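Local coordinates for uncharacterized protein YPL067C (Saccharomyces cerevisiae, PDB 5KCI) that is of unknown function but belongs to the DUF3605 family and is probably a histidine-triad protein connected with amyloid toxicity, at residues Ile26-Leu31 / Ala150-Tyr155; Gln137-Arg141 / Asp189-Phe195; Glu99-Val103 / Phe172-Glu176; Trp108-Leu113 / Val161-Phe165. All coordinates share one frame; numbering follows the deposited sequence.

Contact 1: Ile26-Leu31 / Ala150-Tyr155; sequences IESGEL and AWFVNY. With SO4 (sulfate ion), chain D.
Ile26, near the end of helix 19-28, faces Phe152 on the edge strand 149-152 with 6.7 Å between their CA atoms. A Schellman motif closes the helix: Gly29, the C-prime residue, takes a positive phi of 76°, and the chain swings round until Leu31 lies beside Asn154. Glycine suits the turn twice over, because a CB would also run into the Tyr155 hydroxyl. Ile26 reaches out to set CD1 against Ala150 CB at 3.7 Å and close to the Phe152 ring. Leu31 divides its branches: CD2 rests on Phe152 CB at 3.8 Å, while CD1 sits over one face of Tyr155, a CH-pi contact 4.1 Å from the ring centroid. With CG between the backbone N and carbonyl carbon (chi1 58°), the Phe152 ring lies where Ile26 CD1 and Leu31 CD2 both meet it obliquely, and stacks with His168. Asn154 uses both amide ends: ND2 donates to sulfate O4 (3.0 Å) and, at a more bent angle, to O2, and is also hydrogen-bonded to Tyr96 OH; a water bridges Asn154 OD1 and Leu31 O. Finally, Tyr155 OH donates to Gly29 O at 2.7 Å, in the carbonyl plane and on a lone pair, with a C=O...O angle of 115°.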
loop_
_atom_site.group_PDB
_atom_site.type_symbol
_atom_site.label_atom_id
_atom_site.label_comp_id
_atom_site.label_asym_id
_atom_site.label_seq_id
_atom_site.Cartn_x
_atom_site.Cartn_y
_atom_site.Cartn_z
ATOM N N ILE A 26 -6.991 5.521 11.117
ATOM C CA ILE A 26 -5.768 5.991 10.473
ATOM C C ILE A 26 -5.376 7.354 11.035
ATOM O O ILE A 26 -4.192 7.627 11.307
ATOM C CB ILE A 26 -5.959 6.028 8.946
ATOM C CG1 ILE A 26 -5.978 4.607 8.379
ATOM C CG2 ILE A 26 -4.861 6.829 8.267
ATOM C CD1 ILE A 26 -6.408 4.547 6.892
ATOM N N GLU A 27 -6.372 8.212 11.241
ATOM C CA GLU A 27 -6.156 9.544 11.791
ATOM C C GLU A 27 -5.610 9.483 13.212
ATOM O O GLU A 27 -4.737 10.272 13.581
ATOM C CB GLU A 27 -7.480 10.313 11.765
ATOM C CG GLU A 27 -7.468 11.675 12.437
ATOM C CD GLU A 27 -6.676 12.709 11.669
ATOM O OE1 GLU A 27 -6.206 12.404 10.551
ATOM O OE2 GLU A 27 -6.524 13.836 12.187
ATOM N N SER A 28 -6.149 8.594 14.039
ATOM C CA SER A 28 -5.661 8.479 15.409
ATOM C C SER A 28 -4.323 7.768 15.489
ATOM O O SER A 28 -3.661 7.838 16.533
ATOM C CB SER A 28 -6.694 7.741 16.268
ATOM O OG SER A 28 -6.827 6.396 15.858
ATOM N N GLY A 29 -3.896 7.109 14.416
ATOM C CA GLY A 29 -2.655 6.350 14.441
ATOM C C GLY A 29 -2.763 5.031 15.167
ATOM O O GLY A 29 -1.733 4.389 15.419
ATOM N N GLU A 30 -3.986 4.589 15.493
ATOM C CA GLU A 30 -4.186 3.316 16.195
ATOM C C GLU A 30 -4.233 2.163 15.193
ATOM O O GLU A 30 -5.201 1.384 15.110
ATOM C CB GLU A 30 -5.450 3.384 17.053
ATOM C CG GLU A 30 -5.361 4.427 18.145
ATOM C CD GLU A 30 -6.660 4.627 18.896
ATOM O OE1 GLU A 30 -7.609 3.843 18.674
ATOM O OE2 GLU A 30 -6.728 5.582 19.700
ATOM N N LEU A 31 -3.146 2.062 14.423
ATOM C CA LEU A 31 -3.114 1.160 13.277
ATOM C C LEU A 31 -3.191 -0.311 13.668
ATOM O O LEU A 31 -3.623 -1.132 12.852
ATOM C CB LEU A 31 -1.845 1.397 12.457
ATOM C CG LEU A 31 -1.601 2.767 11.856
ATOM C CD1 LEU A 31 -0.312 2.757 11.031
ATOM C CD2 LEU A 31 -2.772 3.242 10.994
ATOM N N ALA A 150 -7.497 5.975 1.106
ATOM C CA ALA A 150 -6.775 6.180 2.353
ATOM C C ALA A 150 -5.498 5.366 2.308
ATOM O O ALA A 150 -5.366 4.437 1.517
ATOM C CB ALA A 150 -7.603 5.758 3.579
ATOM N N TRP A 151 -4.570 5.692 3.201
ATOM C CA TRP A 151 -3.329 4.936 3.211
ATOM C C TRP A 151 -2.718 4.996 4.600
ATOM O O TRP A 151 -2.988 5.914 5.380
ATOM C CB TRP A 151 -2.327 5.448 2.159
ATOM C CG TRP A 151 -1.779 6.818 2.406
ATOM C CD1 TRP A 151 -2.304 8.010 1.972
ATOM C CD2 TRP A 151 -0.573 7.156 3.130
ATOM N NE1 TRP A 151 -1.512 9.055 2.391
ATOM C CE2 TRP A 151 -0.447 8.560 3.096
ATOM C CE3 TRP A 151 0.390 6.405 3.803
ATOM C CZ2 TRP A 151 0.623 9.244 3.710
ATOM C CZ3 TRP A 151 1.465 7.092 4.422
ATOM C CH2 TRP A 151 1.562 8.490 4.364
ATOM N N PHE A 152 -1.910 3.974 4.898
ATOM C CA PHE A 152 -1.152 3.965 6.133
ATOM C C PHE A 152 0.083 3.115 5.943
ATOM O O PHE A 152 0.143 2.235 5.086
ATOM C CB PHE A 152 -1.937 3.415 7.322
ATOM C CG PHE A 152 -2.444 2.010 7.124
ATOM C CD1 PHE A 152 -3.630 1.755 6.422
ATOM C CD2 PHE A 152 -1.774 0.941 7.680
ATOM C CE1 PHE A 152 -4.073 0.467 6.256
ATOM C CE2 PHE A 152 -2.216 -0.357 7.514
ATOM C CZ PHE A 152 -3.367 -0.605 6.815
ATOM N N VAL A 153 1.059 3.372 6.805
ATOM C CA VAL A 153 2.270 2.583 6.847
ATOM C C VAL A 153 2.364 1.985 8.243
ATOM O O VAL A 153 2.365 2.721 9.235
ATOM C CB VAL A 153 3.510 3.441 6.544
ATOM C CG1 VAL A 153 4.753 2.632 6.767
ATOM C CG2 VAL A 153 3.434 3.941 5.100
ATOM N N ASN A 154 2.452 0.668 8.317
ATOM C CA ASN A 154 2.536 0.002 9.603
ATOM C C ASN A 154 3.830 0.370 10.321
ATOM O O ASN A 154 4.896 0.497 9.709
ATOM C CB ASN A 154 2.456 -1.501 9.436
ATOM C CG ASN A 154 1.019 -2.013 9.426
ATOM O OD1 ASN A 154 0.121 -1.357 9.941
ATOM N ND2 ASN A 154 0.827 -3.200 8.915
ATOM N N TYR A 155 3.707 0.581 11.619
ATOM C CA TYR A 155 4.855 0.930 12.457
ATOM C C TYR A 155 5.836 -0.225 12.510
ATOM O O TYR A 155 5.493 -1.374 12.219
ATOM C CB TYR A 155 4.413 1.250 13.879
ATOM C CG TYR A 155 3.346 2.325 13.981
ATOM C CD1 TYR A 155 3.639 3.628 13.706
ATOM C CD2 TYR A 155 2.044 2.016 14.403
ATOM C CE1 TYR A 155 2.707 4.636 13.812
ATOM C CE2 TYR A 155 1.094 3.020 14.514
ATOM C CZ TYR A 155 1.429 4.333 14.214
ATOM O OH TYR A 155 0.531 5.370 14.309
HETATM S S SO4 D . 3.097 -5.096 6.864
HETATM O O1 SO4 D . 4.468 -5.584 6.585
HETATM O O2 SO4 D . 2.940 -3.665 6.682
HETATM O O3 SO4 D . 2.143 -5.769 5.956
HETATM O O4 SO4 D . 2.742 -5.426 8.239
HETATM O O HOH W 1 -2.175 -2.488 10.878
#

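Contact 2: Gln137-Arg141 / Asp189-Phe195; sequences QPLLR and DILSHGF
The Phe195 ring is met obliquely by two side chains of 137-141: the amide of Gln137, whose plane is turned 46° from that of the ring, and the methyl CD1 of Leu140, 4.0 Å from Phe195 CE1. Gln137 OE1 comes in beside the root of the ring, 3.4 Å from Phe195 CB. The glutamine chain bends at chi2 (-59°), which folds its amide back to the start of the C-terminal tail; there OE1 accepts from Glu196 N while NE2 donates to Phe133 O, so both ends of this buried amide are satisfied and its rotation is fixed. The other flat group, the His193 imidazole, has Asp189 OD2 at its edge, in plane. With only the methyl of an alanine at Phe195, Leu140 would probably lose its aromatic neighbour and the Gln137 amide the ring against which it rests. Leu139 lies along the end of the helix: CB meets Ile190 CG1 at 4.0 Å, CD1 touches both Ile190 CA and Gly194 O, 3.7 Å from the latter, and His193 CB also touches CD1. The Leu140 and Ile190 side chains cross at about a right angle, CD2 of the one 4.2 Å from CD1 of the other; branched aliphatic chains suit this buried, apolar spot because each offers it a methyl. Gly194, with positive phi, ends helix 180-193, its N still bonded to Ile190 O at 2.7 Å. Leu140 and Ile190 both touch Leu171 and Phe195 touches Val89, so a 3-10 link and a helix C-terminus pack on an antiparallel four-stranded sheet, an alpha+beta arrangement.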
loop_
_atom_site.group_PDB
_atom_site.type_symbol
_atom_site.label_atom_id
_atom_site.label_comp_id
_atom_site.label_asym_id
_atom_site.label_seq_id
_atom_site.Cartn_x
_atom_site.Cartn_y
_atom_site.Cartn_z
ATOM N N GLN A 137 -3.071 10.645 -9.370
ATOM C CA GLN A 137 -3.344 9.442 -10.139
ATOM C C GLN A 137 -4.678 9.559 -10.882
ATOM O O GLN A 137 -5.730 9.499 -10.221
ATOM C CB GLN A 137 -3.373 8.225 -9.235
ATOM C CG GLN A 137 -2.025 7.978 -8.567
ATOM C CD GLN A 137 -0.918 7.776 -9.555
ATOM O OE1 GLN A 137 -1.112 7.188 -10.615
ATOM N NE2 GLN A 137 0.288 8.257 -9.205
ATOM N N PRO A 138 -4.687 9.652 -12.208
ATOM C CA PRO A 138 -5.989 9.692 -12.915
ATOM C C PRO A 138 -6.866 8.495 -12.618
ATOM O O PRO A 138 -8.104 8.638 -12.554
ATOM C CB PRO A 138 -5.593 9.723 -14.400
ATOM C CG PRO A 138 -4.164 10.117 -14.431
ATOM C CD PRO A 138 -3.561 9.626 -13.151
ATOM N N LEU A 139 -6.269 7.323 -12.432
ATOM C CA LEU A 139 -7.055 6.123 -12.185
ATOM C C LEU A 139 -7.780 6.178 -10.847
ATOM O O LEU A 139 -8.704 5.394 -10.642
ATOM C CB LEU A 139 -6.170 4.879 -12.260
ATOM C CG LEU A 139 -5.527 4.557 -13.617
ATOM C CD1 LEU A 139 -4.514 3.448 -13.445
ATOM C CD2 LEU A 139 -6.562 4.150 -14.645
ATOM N N LEU A 140 -7.421 7.096 -9.954
ATOM C CA LEU A 140 -8.094 7.255 -8.663
ATOM C C LEU A 140 -9.010 8.475 -8.610
ATOM O O LEU A 140 -9.592 8.760 -7.546
ATOM C CB LEU A 140 -7.049 7.356 -7.534
ATOM C CG LEU A 140 -6.042 6.199 -7.420
ATOM C CD1 LEU A 140 -5.131 6.392 -6.254
ATOM C CD2 LEU A 140 -6.794 4.862 -7.291
ATOM N N ARG A 141 -9.140 9.224 -9.715
ATOM C CA ARG A 141 -9.788 10.535 -9.673
ATOM C C ARG A 141 -11.124 10.517 -8.932
ATOM O O ARG A 141 -11.324 11.295 -7.996
ATOM C CB ARG A 141 -9.977 11.063 -11.100
ATOM C CG ARG A 141 -10.795 12.344 -11.222
ATOM C CD ARG A 141 -11.240 12.576 -12.661
ATOM N NE ARG A 141 -11.922 11.410 -13.229
ATOM C CZ ARG A 141 -13.215 11.138 -13.074
ATOM N NH1 ARG A 141 -13.997 11.945 -12.367
ATOM N NH2 ARG A 141 -13.732 10.050 -13.628
ATOM N N ASP A 189 -7.596 -3.020 -13.815
ATOM C CA ASP A 189 -7.082 -1.921 -14.628
ATOM C C ASP A 189 -5.912 -1.223 -13.938
ATOM O O ASP A 189 -4.830 -1.046 -14.519
ATOM C CB ASP A 189 -8.230 -0.937 -14.898
ATOM C CG ASP A 189 -8.079 -0.214 -16.208
ATOM O OD1 ASP A 189 -7.765 -0.879 -17.212
ATOM O OD2 ASP A 189 -8.267 1.019 -16.235
ATOM N N ILE A 190 -6.108 -0.839 -12.677
ATOM C CA ILE A 190 -5.064 -0.151 -11.919
ATOM C C ILE A 190 -3.805 -0.993 -11.850
ATOM O O ILE A 190 -2.692 -0.502 -12.068
ATOM C CB ILE A 190 -5.577 0.192 -10.511
ATOM C CG1 ILE A 190 -6.612 1.291 -10.601
ATOM C CG2 ILE A 190 -4.429 0.597 -9.598
ATOM C CD1 ILE A 190 -7.525 1.362 -9.418
ATOM N N LEU A 191 -3.951 -2.262 -11.477
ATOM C CA LEU A 191 -2.790 -3.122 -11.301
ATOM C C LEU A 191 -2.078 -3.397 -12.621
ATOM O O LEU A 191 -0.854 -3.573 -12.640
ATOM C CB LEU A 191 -3.219 -4.434 -10.651
ATOM C CG LEU A 191 -3.847 -4.316 -9.261
ATOM C CD1 LEU A 191 -4.386 -5.665 -8.817
ATOM C CD2 LEU A 191 -2.827 -3.786 -8.265
ATOM N N SER A 192 -2.830 -3.460 -13.722
ATOM C CA SER A 192 -2.232 -3.709 -15.027
ATOM C C SER A 192 -1.457 -2.493 -15.506
ATOM O O SER A 192 -0.313 -2.616 -15.945
ATOM C CB SER A 192 -3.321 -4.083 -16.038
ATOM O OG SER A 192 -2.801 -4.074 -17.350
ATOM N N HIS A 193 -2.068 -1.308 -15.424
ATOM C CA HIS A 193 -1.406 -0.076 -15.840
ATOM C C HIS A 193 -0.358 0.395 -14.835
ATOM O O HIS A 193 0.656 0.972 -15.235
ATOM C CB HIS A 193 -2.439 1.033 -16.039
ATOM C CG HIS A 193 -3.384 0.785 -17.168
ATOM N ND1 HIS A 193 -2.956 0.527 -18.453
ATOM C CD2 HIS A 193 -4.737 0.765 -17.211
ATOM C CE1 HIS A 193 -4.005 0.354 -19.236
ATOM N NE2 HIS A 193 -5.097 0.494 -18.507
ATOM N N GLY A 194 -0.592 0.179 -13.544
ATOM C CA GLY A 194 0.230 0.759 -12.505
ATOM C C GLY A 194 -0.109 2.220 -12.260
ATOM O O GLY A 194 -0.891 2.848 -12.969
ATOM N N PHE A 195 0.523 2.777 -11.238
ATOM C CA PHE A 195 0.396 4.201 -11.010
ATOM C C PHE A 195 1.386 4.973 -11.881
ATOM O O PHE A 195 2.432 4.463 -12.273
ATOM C CB PHE A 195 0.633 4.520 -9.545
ATOM C CG PHE A 195 -0.473 4.066 -8.628
ATOM C CD1 PHE A 195 -1.806 4.076 -9.043
ATOM C CD2 PHE A 195 -0.189 3.649 -7.344
ATOM C CE1 PHE A 195 -2.819 3.681 -8.174
ATOM C CE2 PHE A 195 -1.191 3.247 -6.485
ATOM C CZ PHE A 195 -2.505 3.260 -6.895
#

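Contact 3: Glu99-Val103 / Phe172-Glu176; sequences EPGVV and FFPRE
Phe172 pairs with Val102 in an antiparallel non-hydrogen-bonded bridge, CA to CA 4.4 Å, just where a type II beta turn from Glu99 to Val102 leads into strand 102-109. With CG anti to the backbone N (chi1 -173°), the Phe172 side chain leaves CB and directs its ring edge-on at the turn. CG and then CD1 run alongside Val102 CG2, which is 3.4 Å from CD1. Next CE1 has Pro100 O at the ring edge, near its plane, 3.7 Å away. At the tip, CZ meets the Glu99 carboxylate, OE2 at 3.5 Å; that oxygen is itself hydrogen-bonded to Trp19 N, and the Trp19 ring stacks with Phe172. Pro174 CG lies over one face of the same ring.

The turn has the classic sequence, proline second and glycine third. Gly101 phi is 101°, and a CB there would also strike Phe173 O. Its carbonyl oxygen accepts from Phe173 N at 2.8 Å; the N-H points nearly straight (162°), though the donor stands well above the carbonyl plane. Phe173 then packs its ring beside Val103 CG2, where Val183 and Val187 of helix 180-193 join them. On the outer side Arg175, bent at chi2, lays one face of its guanidinium over the Pro100-Gly101 peptide. One water accepts from Gly101 N at 3.1 Å and, weakly, from Arg175 NH2 at 3.5 Å.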
loop_
_atom_site.group_PDB
_atom_site.type_symbol
_atom_site.label_atom_id
_atom_site.label_comp_id
_atom_site.label_asym_id
_atom_site.label_seq_id
_atom_site.Cartn_x
_atom_site.Cartn_y
_atom_site.Cartn_z
ATOM N N GLU A 99 -15.078 -3.428 5.333
ATOM C CA GLU A 99 -16.424 -3.679 4.836
ATOM C C GLU A 99 -16.375 -3.989 3.338
ATOM O O GLU A 99 -15.427 -3.614 2.643
ATOM C CB GLU A 99 -17.331 -2.490 5.130
ATOM C CG GLU A 99 -17.004 -1.181 4.392
ATOM C CD GLU A 99 -18.092 -0.144 4.524
ATOM O OE1 GLU A 99 -19.271 -0.484 4.271
ATOM O OE2 GLU A 99 -17.781 1.022 4.852
ATOM N N PRO A 100 -17.392 -4.672 2.808
ATOM C CA PRO A 100 -17.413 -4.936 1.370
ATOM C C PRO A 100 -17.189 -3.650 0.595
ATOM O O PRO A 100 -17.694 -2.587 0.961
ATOM C CB PRO A 100 -18.822 -5.498 1.127
ATOM C CG PRO A 100 -19.236 -6.044 2.412
ATOM C CD PRO A 100 -18.606 -5.180 3.473
ATOM N N GLY A 101 -16.404 -3.746 -0.462
ATOM C CA GLY A 101 -16.146 -2.626 -1.331
ATOM C C GLY A 101 -14.810 -1.970 -1.076
ATOM O O GLY A 101 -14.294 -1.270 -1.957
ATOM N N VAL A 102 -14.231 -2.211 0.099
ATOM C CA VAL A 102 -12.886 -1.717 0.400
ATOM C C VAL A 102 -11.851 -2.685 -0.153
ATOM O O VAL A 102 -11.812 -3.865 0.216
ATOM C CB VAL A 102 -12.701 -1.514 1.906
ATOM C CG1 VAL A 102 -11.255 -1.047 2.189
ATOM C CG2 VAL A 102 -13.695 -0.482 2.421
ATOM N N VAL A 103 -10.967 -2.162 -0.998
ATOM C CA VAL A 103 -9.948 -2.928 -1.686
ATOM C C VAL A 103 -8.635 -2.594 -1.007
ATOM O O VAL A 103 -8.340 -1.416 -0.795
ATOM C CB VAL A 103 -9.912 -2.563 -3.173
ATOM C CG1 VAL A 103 -8.795 -3.232 -3.877
ATOM C CG2 VAL A 103 -11.252 -2.960 -3.833
ATOM N N PHE A 172 -12.098 2.672 -1.631
ATOM C CA PHE A 172 -13.466 2.302 -1.273
ATOM C C PHE A 172 -14.369 2.439 -2.495
ATOM O O PHE A 172 -14.501 3.533 -3.065
ATOM C CB PHE A 172 -13.985 3.151 -0.112
ATOM C CG PHE A 172 -15.355 2.712 0.435
ATOM C CD1 PHE A 172 -15.755 1.380 0.430
ATOM C CD2 PHE A 172 -16.198 3.649 1.014
ATOM C CE1 PHE A 172 -16.984 1.008 0.947
ATOM C CE2 PHE A 172 -17.425 3.267 1.551
ATOM C CZ PHE A 172 -17.807 1.942 1.510
ATOM N N PHE A 173 -15.019 1.327 -2.853
ATOM C CA PHE A 173 -16.005 1.259 -3.924
ATOM C C PHE A 173 -17.331 0.887 -3.260
ATOM O O PHE A 173 -17.632 -0.297 -3.109
ATOM C CB PHE A 173 -15.617 0.218 -4.974
ATOM C CG PHE A 173 -14.305 0.475 -5.663
ATOM C CD1 PHE A 173 -13.135 -0.044 -5.158
ATOM C CD2 PHE A 173 -14.250 1.179 -6.837
ATOM C CE1 PHE A 173 -11.959 0.145 -5.810
ATOM C CE2 PHE A 173 -13.080 1.376 -7.490
ATOM C CZ PHE A 173 -11.905 0.866 -6.959
ATOM N N PRO A 174 -18.138 1.855 -2.824
ATOM C CA PRO A 174 -19.404 1.505 -2.156
ATOM C C PRO A 174 -20.287 0.614 -3.029
ATOM O O PRO A 174 -20.318 0.740 -4.250
ATOM C CB PRO A 174 -20.064 2.864 -1.897
ATOM C CG PRO A 174 -18.906 3.862 -1.929
ATOM C CD PRO A 174 -17.981 3.301 -2.986
ATOM N N ARG A 175 -20.968 -0.317 -2.377
ATOM C CA ARG A 175 -21.790 -1.288 -3.102
ATOM C C ARG A 175 -22.935 -0.602 -3.850
ATOM O O ARG A 175 -23.422 -1.122 -4.865
ATOM C CB ARG A 175 -22.301 -2.338 -2.118
ATOM C CG ARG A 175 -21.262 -3.394 -1.742
ATOM C CD ARG A 175 -21.021 -4.384 -2.875
ATOM N NE ARG A 175 -20.149 -5.485 -2.465
ATOM C CZ ARG A 175 -18.878 -5.642 -2.838
ATOM N NH1 ARG A 175 -18.283 -4.781 -3.662
ATOM N NH2 ARG A 175 -18.194 -6.685 -2.388
ATOM N N GLU A 176 -23.402 0.541 -3.366
ATOM C CA GLU A 176 -24.474 1.232 -4.071
ATOM C C GLU A 176 -23.955 2.034 -5.259
ATOM O O GLU A 176 -24.762 2.601 -5.999
ATOM C CB GLU A 176 -25.285 2.119 -3.105
ATOM C CG GLU A 176 -24.613 3.401 -2.628
ATOM C CD GLU A 176 -23.590 3.198 -1.496
ATOM O OE1 GLU A 176 -23.277 2.031 -1.145
ATOM O OE2 GLU A 176 -23.124 4.234 -0.953
HETATM O O HOH W 2 -14.903 -6.266 -1.424
#

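Contact 4: Trp108-Leu113 / Val161-Phe165; sequences WSKVAL and VARIF
Phe165 meets Leu113 face-on: the methyl CD1 sits over one face of the ring, a CH-pi contact 3.8 Å from its centroid and 16° off the normal. Phe165 CD2 touches Ser109 CB at 3.7 Å, and CE1 comes 3.2 Å from Leu113 O. Phe165 O accepts from Ser109 N (2.9 Å), with Trp108 CA adding a CA-H...O contact to the same oxygen. Trp108 holds the neighbouring side: its six-membered ring has Ile164 CG2 at the edge, 3.7 Å from CE3, and Val161 CG1 near CZ3. Replacing Phe165 by a serine is likely to leave Leu113 CD1 without its aromatic partner and open a gap beside Ser109 CB.

Further out, a water accepts from Phe165 N (2.8 Å) and donates to Ser109 O, stitching the backbones together. Ser109 OG, anti to its own N (chi1 -180°), donates to Val111 O at 2.7 Å and probably helps to fix the bend that brings Leu113 over the ring; serine is small enough for this and still polar.

The whole lies where strand 102-109 ends beside the start of strand 165-172, with Ile164 and Trp108 against helix 56-64 and Phe165 and Leu113 against helix 120-135.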
loop_
_atom_site.group_PDB
_atom_site.type_symbol
_atom_site.label_atom_id
_atom_site.label_comp_id
_atom_site.label_asym_id
_atom_site.label_seq_id
_atom_site.Cartn_x
_atom_site.Cartn_y
_atom_site.Cartn_z
ATOM N N TRP A 108 4.674 -0.672 -2.892
ATOM C CA TRP A 108 6.090 -0.858 -2.587
ATOM C C TRP A 108 6.900 0.263 -3.227
ATOM O O TRP A 108 6.639 0.668 -4.369
ATOM C CB TRP A 108 6.565 -2.213 -3.112
ATOM C CG TRP A 108 5.865 -3.355 -2.508
ATOM C CD1 TRP A 108 4.731 -3.969 -2.976
ATOM C CD2 TRP A 108 6.219 -4.014 -1.300
ATOM N NE1 TRP A 108 4.377 -5.003 -2.126
ATOM C CE2 TRP A 108 5.283 -5.050 -1.095
ATOM C CE3 TRP A 108 7.262 -3.849 -0.374
ATOM C CZ2 TRP A 108 5.350 -5.897 0.014
ATOM C CZ3 TRP A 108 7.321 -4.688 0.714
ATOM C CH2 TRP A 108 6.377 -5.688 0.910
ATOM N N SER A 109 7.910 0.750 -2.499
ATOM C CA SER A 109 8.762 1.811 -3.017
ATOM C C SER A 109 10.238 1.497 -2.760
ATOM O O SER A 109 10.605 1.165 -1.638
ATOM C CB SER A 109 8.429 3.161 -2.375
ATOM O OG SER A 109 9.260 4.188 -2.892
ATOM N N LYS A 110 11.051 1.604 -3.810
ATOM C CA LYS A 110 12.503 1.464 -3.703
ATOM C C LYS A 110 13.104 2.551 -2.833
ATOM O O LYS A 110 14.156 2.347 -2.216
ATOM C CB LYS A 110 13.134 1.540 -5.093
ATOM C CG LYS A 110 13.288 0.249 -5.854
ATOM C CD LYS A 110 14.340 0.417 -6.963
ATOM C CE LYS A 110 14.094 -0.513 -8.153
ATOM N NZ LYS A 110 14.596 0.046 -9.448
ATOM N N VAL A 111 12.479 3.724 -2.810
ATOM C CA VAL A 111 12.908 4.854 -1.997
ATOM C C VAL A 111 12.035 4.880 -0.755
ATOM O O VAL A 111 10.800 4.966 -0.842
ATOM C CB VAL A 111 12.798 6.176 -2.774
ATOM C CG1 VAL A 111 13.331 7.331 -1.944
ATOM C CG2 VAL A 111 13.541 6.085 -4.090
ATOM N N ALA A 112 12.666 4.786 0.403
ATOM C CA ALA A 112 11.907 4.886 1.633
ATOM C C ALA A 112 11.354 6.303 1.780
ATOM O O ALA A 112 11.957 7.282 1.328
ATOM C CB ALA A 112 12.797 4.511 2.828
ATOM N N LEU A 113 10.182 6.384 2.404
ATOM C CA LEU A 113 9.552 7.623 2.830
ATOM C C LEU A 113 9.396 7.578 4.346
ATOM O O LEU A 113 8.653 6.721 4.862
ATOM C CB LEU A 113 8.192 7.814 2.154
ATOM C CG LEU A 113 8.272 7.919 0.630
ATOM C CD1 LEU A 113 7.938 6.582 0.004
ATOM C CD2 LEU A 113 7.361 9.027 0.105
ATOM N N VAL A 161 8.883 -7.322 6.467
ATOM C CA VAL A 161 9.622 -6.852 5.309
ATOM C C VAL A 161 10.065 -5.424 5.575
ATOM O O VAL A 161 9.755 -4.516 4.795
ATOM C CB VAL A 161 8.759 -6.923 4.041
ATOM C CG1 VAL A 161 9.597 -6.680 2.795
ATOM C CG2 VAL A 161 8.030 -8.285 3.974
ATOM N N ALA A 162 10.793 -5.209 6.670
ATOM C CA ALA A 162 11.057 -3.840 7.099
ATOM C C ALA A 162 12.117 -3.132 6.272
ATOM O O ALA A 162 12.271 -1.916 6.417
ATOM C CB ALA A 162 11.453 -3.830 8.569
ATOM N N ARG A 163 12.838 -3.840 5.409
ATOM C CA ARG A 163 13.886 -3.218 4.618
ATOM C C ARG A 163 13.361 -2.652 3.313
ATOM O O ARG A 163 14.110 -1.992 2.595
ATOM C CB ARG A 163 15.029 -4.216 4.340
ATOM C CG ARG A 163 15.884 -4.576 5.569
ATOM C CD ARG A 163 16.926 -5.660 5.271
ATOM N NE ARG A 163 18.244 -5.110 4.952
ATOM C CZ ARG A 163 19.258 -5.003 5.813
ATOM N NH1 ARG A 163 19.138 -5.408 7.073
ATOM N NH2 ARG A 163 20.408 -4.485 5.408
ATOM N N ILE A 164 12.071 -2.841 2.996
ATOM C CA ILE A 164 11.509 -2.285 1.785
ATOM C C ILE A 164 10.273 -1.491 2.184
ATOM O O ILE A 164 9.343 -2.042 2.787
ATOM C CB ILE A 164 11.124 -3.359 0.750
ATOM C CG1 ILE A 164 12.235 -4.399 0.604
ATOM C CG2 ILE A 164 10.777 -2.684 -0.600
ATOM C CD1 ILE A 164 11.856 -5.614 -0.129
ATOM N N PHE A 165 10.236 -0.230 1.804
ATOM C CA PHE A 165 9.074 0.579 2.138
ATOM C C PHE A 165 7.823 0.033 1.461
ATOM O O PHE A 165 7.826 -0.267 0.264
ATOM C CB PHE A 165 9.289 2.020 1.710
ATOM C CG PHE A 165 8.100 2.904 1.989
ATOM C CD1 PHE A 165 8.003 3.601 3.185
ATOM C CD2 PHE A 165 7.077 3.007 1.076
ATOM C CE1 PHE A 165 6.886 4.397 3.447
ATOM C CE2 PHE A 165 5.968 3.807 1.346
ATOM C CZ PHE A 165 5.897 4.507 2.538
HETATM O O HOH W 3 12.379 0.850 0.345
#

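Overall arrangement
Contacts 1, 3 and 4 reach the same antiparallel sheet. Contacts 3 and 4 share strand 102-109 but lie at its two ends, their centres 28 Å apart. Contacts 1 and 4 touch, Val153 CG2 3.6 Å from Phe165 CZ. Beside both lies the sulfate, held by Asn154 of contact 1 with Ser160 N, His166 and His168, and about 5 Å from the Val161 side chain of contact 4. Though probably from the crystallisation liquor, it may mark an anion pocket, consistent with a histidine-triad protein. Contact 2, with Gly194 about 6 Å from a zinc ion, lies across the chain's centre from contact 1 (22 Å between centres) and within about 5 Å of contact 3 at nearest atoms.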